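Local structure of putative xanthine dehydrogenase YAGS fad-binding subunit (5G5G) at residues Ala97-Gly102 with Phe247-Ala252; Trp215-Leu220 with Val226-Val231; Ile363-Leu368 with Glu378-Asn383. The protein binds the molybdenum cofactor, in its pterin cytosine dinucleotide form, as part of a periplasmic aldehyde oxidase of Escherichia coli, and probably provides the site of aldehyde oxidation. One frame throughout, in Å; residues are numbered along the deposited sequence.

Contact 1. Residues Ala97-Gly102 with Phe247-Ala252; sequences ARLLGG and FLRSDA
Methyl CD2 of Leu99 meets the Arg249 guanidinium obliquely, its nearest atom there being NH2 at 3.7 Å. The same NH2 gives a weak hydrogen bond to a water oxygen 3.0 Å away, and this water lies 2.8 Å from Ala97 O, to which it can donate, among more acceptors than it has protons for; the water thus links a carbonyl of the loop to the end of the Arg249 side chain. Arg249 starts out pointing away from the 97-102 loop. Its chain then bends twice, at chi2 (-109°) and again at chi3 (63°), which brings the guanidinium back beside Leu99.

Leu99 is the residue most covered by this contact, about 116 Å² of it. Its forked end bestrides Leu248 O: CD1 stands 3.6 Å from that oxygen and CD2 approaches it almost as closely. CD1 also packs on CD2 of Leu248 at 3.7 Å, the two leucine side chains crossing at about a right angle. Below the fork the backbones draw near, the CA atoms of Leu99 and Ser250 being 5.0 Å apart. Leu99 O also touches the serine's first side-chain carbon, Ser250 CB, at 3.8 Å.

The loop comes from the a/b hammerhead domain, whereas 247-252 comes from the molybdopterin-binding domain and leads into helix 250-262, with Arg249 in the N-cap position. Leu246, which helps line the pocket of the molybdenum ion, directly precedes this segment; the Arg249 side chain itself is about 11 Å from the ion.

Leu248 O accepts a hydrogen bond from Asn95 ND2, so the oxygen under the leucine methyls has a polar partner from elsewhere in the chain. The loop is held to the residues leading into helix 250-262 mainly by van der Waals contact of Leu99, with the water between Ala97 O and Arg249 NH2 as a minor addition.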
loop_
_atom_site.group_PDB
_atom_site.type_symbol
_atom_site.label_atom_id
_atom_site.label_comp_id
_atom_site.label_asym_id
_atom_site.label_seq_id
_atom_site.Cartn_x
_atom_site.Cartn_y
_atom_site.Cartn_z
ATOM N N ALA C 97 11.262 1.469 -20.581
ATOM C CA ALA C 97 10.472 0.462 -21.262
ATOM C C ALA C 97 9.396 1.111 -22.124
ATOM O O ALA C 97 8.722 2.080 -21.741
ATOM C CB ALA C 97 9.803 -0.451 -20.237
ATOM N N ARG C 98 9.143 0.526 -23.288
ATOM C CA ARG C 98 8.001 0.964 -24.069
ATOM C C ARG C 98 6.732 0.698 -23.322
ATOM O O ARG C 98 6.572 -0.330 -22.687
ATOM C CB ARG C 98 7.944 0.208 -25.386
ATOM C CG ARG C 98 9.042 0.608 -26.368
ATOM C CD ARG C 98 8.828 0.011 -27.778
ATOM N NE ARG C 98 9.917 0.535 -28.612
ATOM C CZ ARG C 98 10.011 1.804 -29.096
ATOM N NH1 ARG C 98 9.045 2.714 -28.935
ATOM N NH2 ARG C 98 11.094 2.177 -29.787
ATOM N N LEU C 99 5.775 1.606 -23.466
ATOM C CA LEU C 99 4.469 1.448 -22.788
ATOM C C LEU C 99 3.559 0.457 -23.554
ATOM O O LEU C 99 2.631 -0.082 -22.969
ATOM C CB LEU C 99 3.759 2.771 -22.631
ATOM C CG LEU C 99 4.523 3.756 -21.739
ATOM C CD1 LEU C 99 3.766 5.061 -21.722
ATOM C CD2 LEU C 99 4.666 3.189 -20.342
ATOM N N LEU C 100 3.840 0.212 -24.817
ATOM C CA LEU C 100 3.113 -0.822 -25.570
ATOM C C LEU C 100 4.177 -1.702 -26.218
ATOM O O LEU C 100 4.944 -1.216 -27.100
ATOM C CB LEU C 100 2.221 -0.190 -26.621
ATOM C CG LEU C 100 1.473 -1.145 -27.537
ATOM C CD1 LEU C 100 0.585 -2.106 -26.744
ATOM C CD2 LEU C 100 0.564 -0.328 -28.435
ATOM N N GLY C 101 4.239 -2.959 -25.795
ATOM C CA GLY C 101 5.259 -3.896 -26.299
ATOM C C GLY C 101 4.800 -4.569 -27.580
ATOM O O GLY C 101 3.630 -4.489 -27.937
ATOM N N GLY C 102 5.713 -5.283 -28.221
ATOM C CA GLY C 102 5.438 -6.005 -29.466
ATOM C C GLY C 102 6.131 -5.353 -30.637
ATOM O O GLY C 102 5.920 -4.198 -30.886
ATOM N N PHE C 247 5.402 9.672 -14.191
ATOM C CA PHE C 247 5.576 9.533 -15.601
ATOM C C PHE C 247 4.325 8.969 -16.274
ATOM O O PHE C 247 3.504 8.269 -15.665
ATOM C CB PHE C 247 6.745 8.575 -15.850
ATOM C CG PHE C 247 7.923 8.832 -14.958
ATOM C CD1 PHE C 247 8.565 10.038 -15.011
ATOM C CD2 PHE C 247 8.349 7.859 -14.034
ATOM C CE1 PHE C 247 9.656 10.302 -14.180
ATOM C CE2 PHE C 247 9.430 8.132 -13.204
ATOM C CZ PHE C 247 10.073 9.346 -13.274
ATOM N N LEU C 248 4.238 9.183 -17.556
ATOM C CA LEU C 248 3.253 8.468 -18.401
ATOM C C LEU C 248 3.344 6.943 -18.247
ATOM O O LEU C 248 4.447 6.359 -18.401
ATOM C CB LEU C 248 3.515 8.832 -19.854
ATOM C CG LEU C 248 2.386 8.505 -20.832
ATOM C CD1 LEU C 248 1.264 9.500 -20.575
ATOM C CD2 LEU C 248 2.943 8.628 -22.226
ATOM N N ARG C 249 2.187 6.290 -17.997
ATOM C CA ARG C 249 2.120 4.836 -17.919
ATOM C C ARG C 249 1.120 4.281 -18.990
ATOM O O ARG C 249 0.492 5.045 -19.726
ATOM C CB ARG C 249 1.699 4.431 -16.519
ATOM C CG ARG C 249 2.629 4.935 -15.418
ATOM C CD ARG C 249 3.475 3.818 -14.761
ATOM N NE ARG C 249 4.364 3.216 -15.718
ATOM C CZ ARG C 249 5.570 3.668 -16.059
ATOM N NH1 ARG C 249 6.075 4.763 -15.501
ATOM N NH2 ARG C 249 6.273 3.030 -16.975
ATOM N N SER C 250 1.018 2.952 -19.050
ATOM C CA SER C 250 0.311 2.258 -20.118
ATOM C C SER C 250 -1.186 2.632 -20.160
ATOM O O SER C 250 -1.802 2.607 -21.230
ATOM C CB SER C 250 0.490 0.755 -19.965
ATOM O OG SER C 250 -0.006 0.287 -18.712
ATOM N N ASP C 251 -1.771 2.929 -18.991
ATOM C CA ASP C 251 -3.217 3.308 -18.961
ATOM C C ASP C 251 -3.546 4.537 -19.852
ATOM O O ASP C 251 -4.577 4.586 -20.533
ATOM C CB ASP C 251 -3.694 3.589 -17.536
ATOM C CG ASP C 251 -2.909 4.729 -16.863
ATOM O OD1 ASP C 251 -1.657 4.644 -16.848
ATOM O OD2 ASP C 251 -3.553 5.710 -16.383
ATOM N N ALA C 252 -2.717 5.561 -19.738
ATOM C CA ALA C 252 -2.880 6.817 -20.451
ATOM C C ALA C 252 -2.704 6.623 -21.965
ATOM O O ALA C 252 -3.514 7.091 -22.775
ATOM C CB ALA C 252 -1.873 7.808 -19.903
HETATM O O HOH W 1 8.347 3.150 -19.143
#

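Contact 2. Residues Trp215-Leu220 with Val226-Val231; sequences WCRTDL and VPVENV
Arg217 lays its side chain along the turn at Val228-Val231 and offers its N-H groups to two backbone carbonyls. NE is shared between Val231 O at 3.0 Å and Val228 O at 3.1 Å, a forked bond whose two arms are both weak, with N-H...O angles of 129° and 128°. NH2 reaches Val228 O as well, again at 3.1 Å and again weakly, the angle being 125°. Val228 O consequently serves three donors, since the backbone N of Val231 also bonds to it, at 3.3 Å. Next to it in the turn, Pro227 O receives Asn230 N, and Asn230 makes a further backbone bond with Leu204.

An almost fully stretched chain from CG to NE carries the arginine to these oxygens, starting with CG anti to the backbone N. On the way it slides past Val231, running in the opposite direction, with Arg217 CG 3.9 Å from Val231 CG1. Val228 sends CG2 over one face of the guanidinium. Arg217 NH2 also comes within 3.5 Å of Glu229 CA, which lies oblique to the guanidinium plane.

Helix 213-224 is the connection of a beta-alpha-beta crossover: it links strand 203-208 to strand 231-234, which lie side by side and parallel at one margin of a seven-stranded mixed sheet. The contact joins the helix to the 3-10 turn that leads the chain back into that sheet.

Further along the helix, Thr218 CA touches Val228 CG2 at 4.0 Å, while the hydroxyl OG1 of Thr218 has a weak hydrogen bond to Asp214 O within the helix. Leu220 CD2 comes within 4.5 Å of Val231 CG1 and packs inward on Leu204, Leu206 and Ile233 of the sheet.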
loop_
_atom_site.group_PDB
_atom_site.type_symbol
_atom_site.label_atom_id
_atom_site.label_comp_id
_atom_site.label_asym_id
_atom_site.label_seq_id
_atom_site.Cartn_x
_atom_site.Cartn_y
_atom_site.Cartn_z
ATOM N N TRP C 215 4.681 17.286 -17.839
ATOM C CA TRP C 215 5.476 16.176 -18.384
ATOM C C TRP C 215 4.528 15.198 -19.054
ATOM O O TRP C 215 4.840 14.665 -20.117
ATOM C CB TRP C 215 6.189 15.397 -17.296
ATOM C CG TRP C 215 7.348 16.123 -16.652
ATOM C CD1 TRP C 215 7.851 17.357 -16.965
ATOM C CD2 TRP C 215 8.155 15.591 -15.616
ATOM N NE1 TRP C 215 8.925 17.649 -16.104
ATOM C CE2 TRP C 215 9.150 16.551 -15.306
ATOM C CE3 TRP C 215 8.128 14.391 -14.902
ATOM C CZ2 TRP C 215 10.134 16.317 -14.333
ATOM C CZ3 TRP C 215 9.108 14.161 -13.940
ATOM C CH2 TRP C 215 10.066 15.139 -13.636
ATOM N N CYS C 216 3.399 14.936 -18.401
ATOM C CA CYS C 216 2.370 14.015 -19.003
ATOM C C CYS C 216 1.954 14.498 -20.369
ATOM O O CYS C 216 1.925 13.738 -21.353
ATOM C CB CYS C 216 1.159 13.915 -18.076
ATOM S SG CYS C 216 -0.145 12.770 -18.623
ATOM N N ARG C 217 1.603 15.769 -20.455
ATOM C CA ARG C 217 1.148 16.329 -21.707
ATOM C C ARG C 217 2.200 16.191 -22.833
ATOM O O ARG C 217 1.915 15.737 -23.966
ATOM C CB ARG C 217 0.798 17.784 -21.499
ATOM C CG ARG C 217 0.035 18.413 -22.634
ATOM C CD ARG C 217 -0.043 19.882 -22.367
ATOM N NE ARG C 217 -0.516 20.626 -23.494
ATOM C CZ ARG C 217 -0.324 21.924 -23.670
ATOM N NH1 ARG C 217 0.381 22.630 -22.792
ATOM N NH2 ARG C 217 -0.818 22.505 -24.756
ATOM N N THR C 218 3.436 16.562 -22.507
ATOM C CA THR C 218 4.504 16.513 -23.489
ATOM C C THR C 218 4.801 15.079 -23.925
ATOM O O THR C 218 4.965 14.816 -25.115
ATOM C CB THR C 218 5.773 17.151 -22.943
ATOM O OG1 THR C 218 5.490 18.524 -22.714
ATOM C CG2 THR C 218 6.910 17.021 -23.923
ATOM N N ASP C 219 4.894 14.191 -22.943
ATOM C CA ASP C 219 5.273 12.795 -23.187
ATOM C C ASP C 219 4.174 12.080 -23.923
ATOM O O ASP C 219 4.467 11.239 -24.801
ATOM C CB ASP C 219 5.659 12.082 -21.895
ATOM C CG ASP C 219 6.960 12.654 -21.296
ATOM O OD1 ASP C 219 7.644 13.395 -22.030
ATOM O OD2 ASP C 219 7.323 12.392 -20.132
ATOM N N LEU C 220 2.931 12.371 -23.573
ATOM C CA LEU C 220 1.799 11.682 -24.290
ATOM C C LEU C 220 1.767 12.149 -25.751
ATOM O O LEU C 220 1.610 11.347 -26.686
ATOM C CB LEU C 220 0.463 11.969 -23.628
ATOM C CG LEU C 220 -0.745 11.272 -24.252
ATOM C CD1 LEU C 220 -0.517 9.781 -24.400
ATOM C CD2 LEU C 220 -1.989 11.544 -23.435
ATOM N N VAL C 226 1.574 13.659 -31.968
ATOM C CA VAL C 226 0.578 14.702 -32.204
ATOM C C VAL C 226 1.124 16.004 -31.608
ATOM O O VAL C 226 2.007 15.965 -30.749
ATOM C CB VAL C 226 -0.825 14.391 -31.623
ATOM C CG1 VAL C 226 -1.375 13.089 -32.179
ATOM C CG2 VAL C 226 -0.841 14.376 -30.094
ATOM N N PRO C 227 0.613 17.145 -32.078
ATOM C CA PRO C 227 1.061 18.424 -31.499
ATOM C C PRO C 227 0.685 18.512 -30.044
ATOM O O PRO C 227 -0.452 18.225 -29.667
ATOM C CB PRO C 227 0.271 19.464 -32.312
ATOM C CG PRO C 227 0.106 18.819 -33.635
ATOM C CD PRO C 227 -0.227 17.377 -33.282
ATOM N N VAL C 228 1.624 18.937 -29.225
ATOM C CA VAL C 228 1.357 19.100 -27.816
ATOM C C VAL C 228 0.195 20.048 -27.514
ATOM O O VAL C 228 -0.505 19.920 -26.515
ATOM C CB VAL C 228 2.654 19.541 -27.083
ATOM C CG1 VAL C 228 2.976 20.982 -27.372
ATOM C CG2 VAL C 228 2.515 19.320 -25.600
ATOM N N GLU C 229 -0.009 21.001 -28.396
ATOM C CA GLU C 229 -1.094 21.945 -28.250
ATOM C C GLU C 229 -2.469 21.302 -28.375
ATOM O O GLU C 229 -3.446 21.890 -27.960
ATOM C CB GLU C 229 -0.993 23.164 -29.240
ATOM C CG GLU C 229 -0.186 22.987 -30.537
ATOM C CD GLU C 229 1.347 22.891 -30.327
ATOM O OE1 GLU C 229 1.950 23.798 -29.694
ATOM O OE2 GLU C 229 1.978 21.915 -30.807
ATOM N N ASN C 230 -2.532 20.119 -28.965
ATOM C CA ASN C 230 -3.784 19.404 -29.167
ATOM C C ASN C 230 -4.170 18.472 -28.005
ATOM O O ASN C 230 -5.128 17.735 -28.113
ATOM C CB ASN C 230 -3.690 18.638 -30.479
ATOM C CG ASN C 230 -3.792 19.561 -31.686
ATOM O OD1 ASN C 230 -3.994 20.747 -31.537
ATOM N ND2 ASN C 230 -3.702 19.004 -32.876
ATOM N N VAL C 231 -3.440 18.551 -26.895
ATOM C CA VAL C 231 -3.618 17.637 -25.738
ATOM C C VAL C 231 -3.890 18.457 -24.487
ATOM O O VAL C 231 -3.158 19.425 -24.192
ATOM C CB VAL C 231 -2.378 16.794 -25.485
ATOM C CG1 VAL C 231 -2.549 15.923 -24.212
ATOM C CG2 VAL C 231 -2.102 15.920 -26.702
#

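Contact 3. Residues Ile363-Leu368 with Glu378-Asn383; sequences IAIDEL and EFRILN
Ile365 and Leu368 on one helix meet Phe379 and Arg380 on the next, within a pair of consecutive helices, 354-372 and 376-382, that pack almost at right angles. The axes of the short segments 363-368 and 378-382 cross at 101° and come within 10.5 Å of each other, so a few side chains at the crossing carry the contact.

The apolar part centres on the Phe379 ring. Ile365 CG2 lies at the ring's edge, near its plane, 3.8 Å from CD2; Leu368 CD2 comes in obliquely to CZ at 3.6 Å, the two side chains crossing at about a right angle. Phe379 CG stands anti to its own backbone N (chi1 -173°), which sends the ring across to the other helix.

Packing against the guanidinium comes next. The same Ile365 CG2 sits over the centre of one face of the Arg380 guanidinium, 3.4 Å above its plane, and so is wedged between a charged plate and an aromatic edge.

Polar groups meet across the contact through one water. It donates to Asp366 OD1 at 2.7 Å and accepts from Arg380 NH1, also at 2.7 Å, lying in the guanidinium plane. Each charge has its main partner elsewhere: Asp366 OD2 pairs with Arg713, and Arg380 NE forms a salt bridge with Glu362. A leucine in place of this arginine would probably leave Glu362 without this countercharge and the water on Asp366 without its donor, while Ile365 CG2 would lose the flat surface it rests on.

Asn383, after the helical residues of the second segment, turns back on Phe379: its ND2 donates to Phe379 O at 3.0 Å (N-H...O angle 144°) and lies over the centre of one face of the Phe379 ring, 3.6 Å above the plane.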
loop_
_atom_site.group_PDB
_atom_site.type_symbol
_atom_site.label_atom_id
_atom_site.label_comp_id
_atom_site.label_asym_id
_atom_site.label_seq_id
_atom_site.Cartn_x
_atom_site.Cartn_y
_atom_site.Cartn_z
ATOM N N ILE C 363 22.796 2.241 9.461
ATOM C CA ILE C 363 23.236 1.035 10.237
ATOM C C ILE C 363 24.751 1.072 10.400
ATOM O O ILE C 363 25.246 0.822 11.491
ATOM C CB ILE C 363 22.809 -0.318 9.601
ATOM C CG1 ILE C 363 21.292 -0.404 9.477
ATOM C CG2 ILE C 363 23.369 -1.476 10.394
ATOM C CD1 ILE C 363 20.754 -1.646 8.754
ATOM N N ALA C 364 25.491 1.323 9.322
ATOM C CA ALA C 364 26.956 1.373 9.357
ATOM C C ALA C 364 27.459 2.353 10.397
ATOM O O ALA C 364 28.375 2.054 11.168
ATOM C CB ALA C 364 27.562 1.666 7.968
ATOM N N ILE C 365 26.804 3.518 10.488
ATOM C CA ILE C 365 27.193 4.508 11.478
ATOM C C ILE C 365 26.925 3.963 12.894
ATOM O O ILE C 365 27.742 4.161 13.792
ATOM C CB ILE C 365 26.419 5.836 11.219
ATOM C CG1 ILE C 365 26.922 6.551 9.926
ATOM C CG2 ILE C 365 26.503 6.816 12.400
ATOM C CD1 ILE C 365 28.346 7.023 9.932
ATOM N N ASP C 366 25.791 3.304 13.100
ATOM C CA ASP C 366 25.490 2.657 14.381
ATOM C C ASP C 366 26.577 1.629 14.699
ATOM O O ASP C 366 27.035 1.553 15.846
ATOM C CB ASP C 366 24.116 2.009 14.369
ATOM C CG ASP C 366 23.567 1.783 15.774
ATOM O OD1 ASP C 366 23.358 2.768 16.504
ATOM O OD2 ASP C 366 23.320 0.617 16.126
ATOM N N GLU C 367 27.002 0.845 13.703
ATOM C CA GLU C 367 28.094 -0.141 13.914
ATOM C C GLU C 367 29.421 0.512 14.286
ATOM O O GLU C 367 30.118 0.042 15.189
ATOM C CB GLU C 367 28.291 -1.065 12.711
ATOM C CG GLU C 367 27.035 -1.898 12.360
ATOM C CD GLU C 367 27.298 -3.007 11.363
ATOM O OE1 GLU C 367 28.235 -3.772 11.654
ATOM O OE2 GLU C 367 26.583 -3.085 10.339
ATOM N N LEU C 368 29.761 1.607 13.582
ATOM C CA LEU C 368 31.003 2.283 13.858
ATOM C C LEU C 368 30.997 2.949 15.227
ATOM O O LEU C 368 31.963 2.852 15.952
ATOM C CB LEU C 368 31.347 3.268 12.741
ATOM C CG LEU C 368 32.702 3.962 12.848
ATOM C CD1 LEU C 368 33.910 3.021 12.899
ATOM C CD2 LEU C 368 32.827 4.943 11.688
ATOM N N GLU C 378 25.683 11.132 19.939
ATOM C CA GLU C 378 26.910 11.917 20.083
ATOM C C GLU C 378 27.887 11.713 18.926
ATOM O O GLU C 378 28.583 12.638 18.527
ATOM C CB GLU C 378 27.622 11.585 21.398
ATOM C CG GLU C 378 26.883 12.128 22.635
ATOM C CD GLU C 378 26.685 13.662 22.630
ATOM O OE1 GLU C 378 27.486 14.452 22.056
ATOM O OE2 GLU C 378 25.684 14.089 23.222
ATOM N N PHE C 379 27.923 10.482 18.397
ATOM C CA PHE C 379 28.803 10.176 17.292
ATOM C C PHE C 379 28.473 10.986 16.054
ATOM O O PHE C 379 29.354 11.452 15.388
ATOM C CB PHE C 379 28.762 8.665 16.959
ATOM C CG PHE C 379 29.780 8.245 15.943
ATOM C CD1 PHE C 379 31.108 8.087 16.303
ATOM C CD2 PHE C 379 29.406 7.985 14.637
ATOM C CE1 PHE C 379 32.063 7.691 15.382
ATOM C CE2 PHE C 379 30.351 7.542 13.715
ATOM C CZ PHE C 379 31.671 7.401 14.076
ATOM N N ARG C 380 27.193 11.107 15.736
ATOM C CA ARG C 380 26.729 11.938 14.608
ATOM C C ARG C 380 26.986 13.404 14.869
ATOM O O ARG C 380 27.436 14.112 13.976
ATOM C CB ARG C 380 25.262 11.667 14.303
ATOM C CG ARG C 380 25.005 10.274 13.780
ATOM C CD ARG C 380 23.509 10.087 13.501
ATOM N NE ARG C 380 23.258 8.816 12.808
ATOM C CZ ARG C 380 23.246 7.627 13.411
ATOM N NH1 ARG C 380 23.428 7.522 14.720
ATOM N NH2 ARG C 380 23.008 6.517 12.694
ATOM N N ILE C 381 26.804 13.869 16.100
ATOM C CA ILE C 381 27.047 15.273 16.415
ATOM C C ILE C 381 28.530 15.579 16.204
ATOM O O ILE C 381 28.871 16.613 15.603
ATOM C CB ILE C 381 26.547 15.621 17.839
ATOM C CG1 ILE C 381 25.006 15.580 17.851
ATOM C CG2 ILE C 381 27.021 17.022 18.273
ATOM C CD1 ILE C 381 24.398 15.575 19.257
ATOM N N LEU C 382 29.415 14.721 16.748
ATOM C CA LEU C 382 30.841 14.876 16.575
ATOM C C LEU C 382 31.274 15.010 15.118
ATOM O O LEU C 382 32.286 15.646 14.858
ATOM C CB LEU C 382 31.541 13.670 17.168
ATOM C CG LEU C 382 33.008 13.650 17.390
ATOM C CD1 LEU C 382 33.298 14.571 18.584
ATOM C CD2 LEU C 382 33.477 12.215 17.677
ATOM N N ASN C 383 30.568 14.300 14.219
ATOM C CA ASN C 383 30.888 14.223 12.787
ATOM C C ASN C 383 29.992 15.103 11.879
ATOM O O ASN C 383 29.864 14.881 10.673
ATOM C CB ASN C 383 30.838 12.735 12.379
ATOM C CG ASN C 383 32.054 12.004 12.869
ATOM O OD1 ASN C 383 33.151 12.342 12.457
ATOM N ND2 ASN C 383 31.890 11.115 13.852
HETATM O O HOH W 2 22.597 4.969 15.099
#

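From the N terminus, the chain first lays down the hammerhead loop 97-102, which meets 247-252, some 145 residues later, at the entry to helix 250-262; contact 1 closes this long loop. Within it falls the much shorter loop of contact 2, a local turn between helix 213-224 and strand 231-234. The two also meet in space: Leu248 packs on Leu220 and Cys216, and the Phe247 ring on Trp215, so the hammerhead loop, crossover helix and helix 250-262 are joined. Contact 3 follows in series, joining helices 354-372 and 376-382 on the opposite side of the chain's centre, its centre 44 Å from that of contact 1 and 49 Å from that of contact 2.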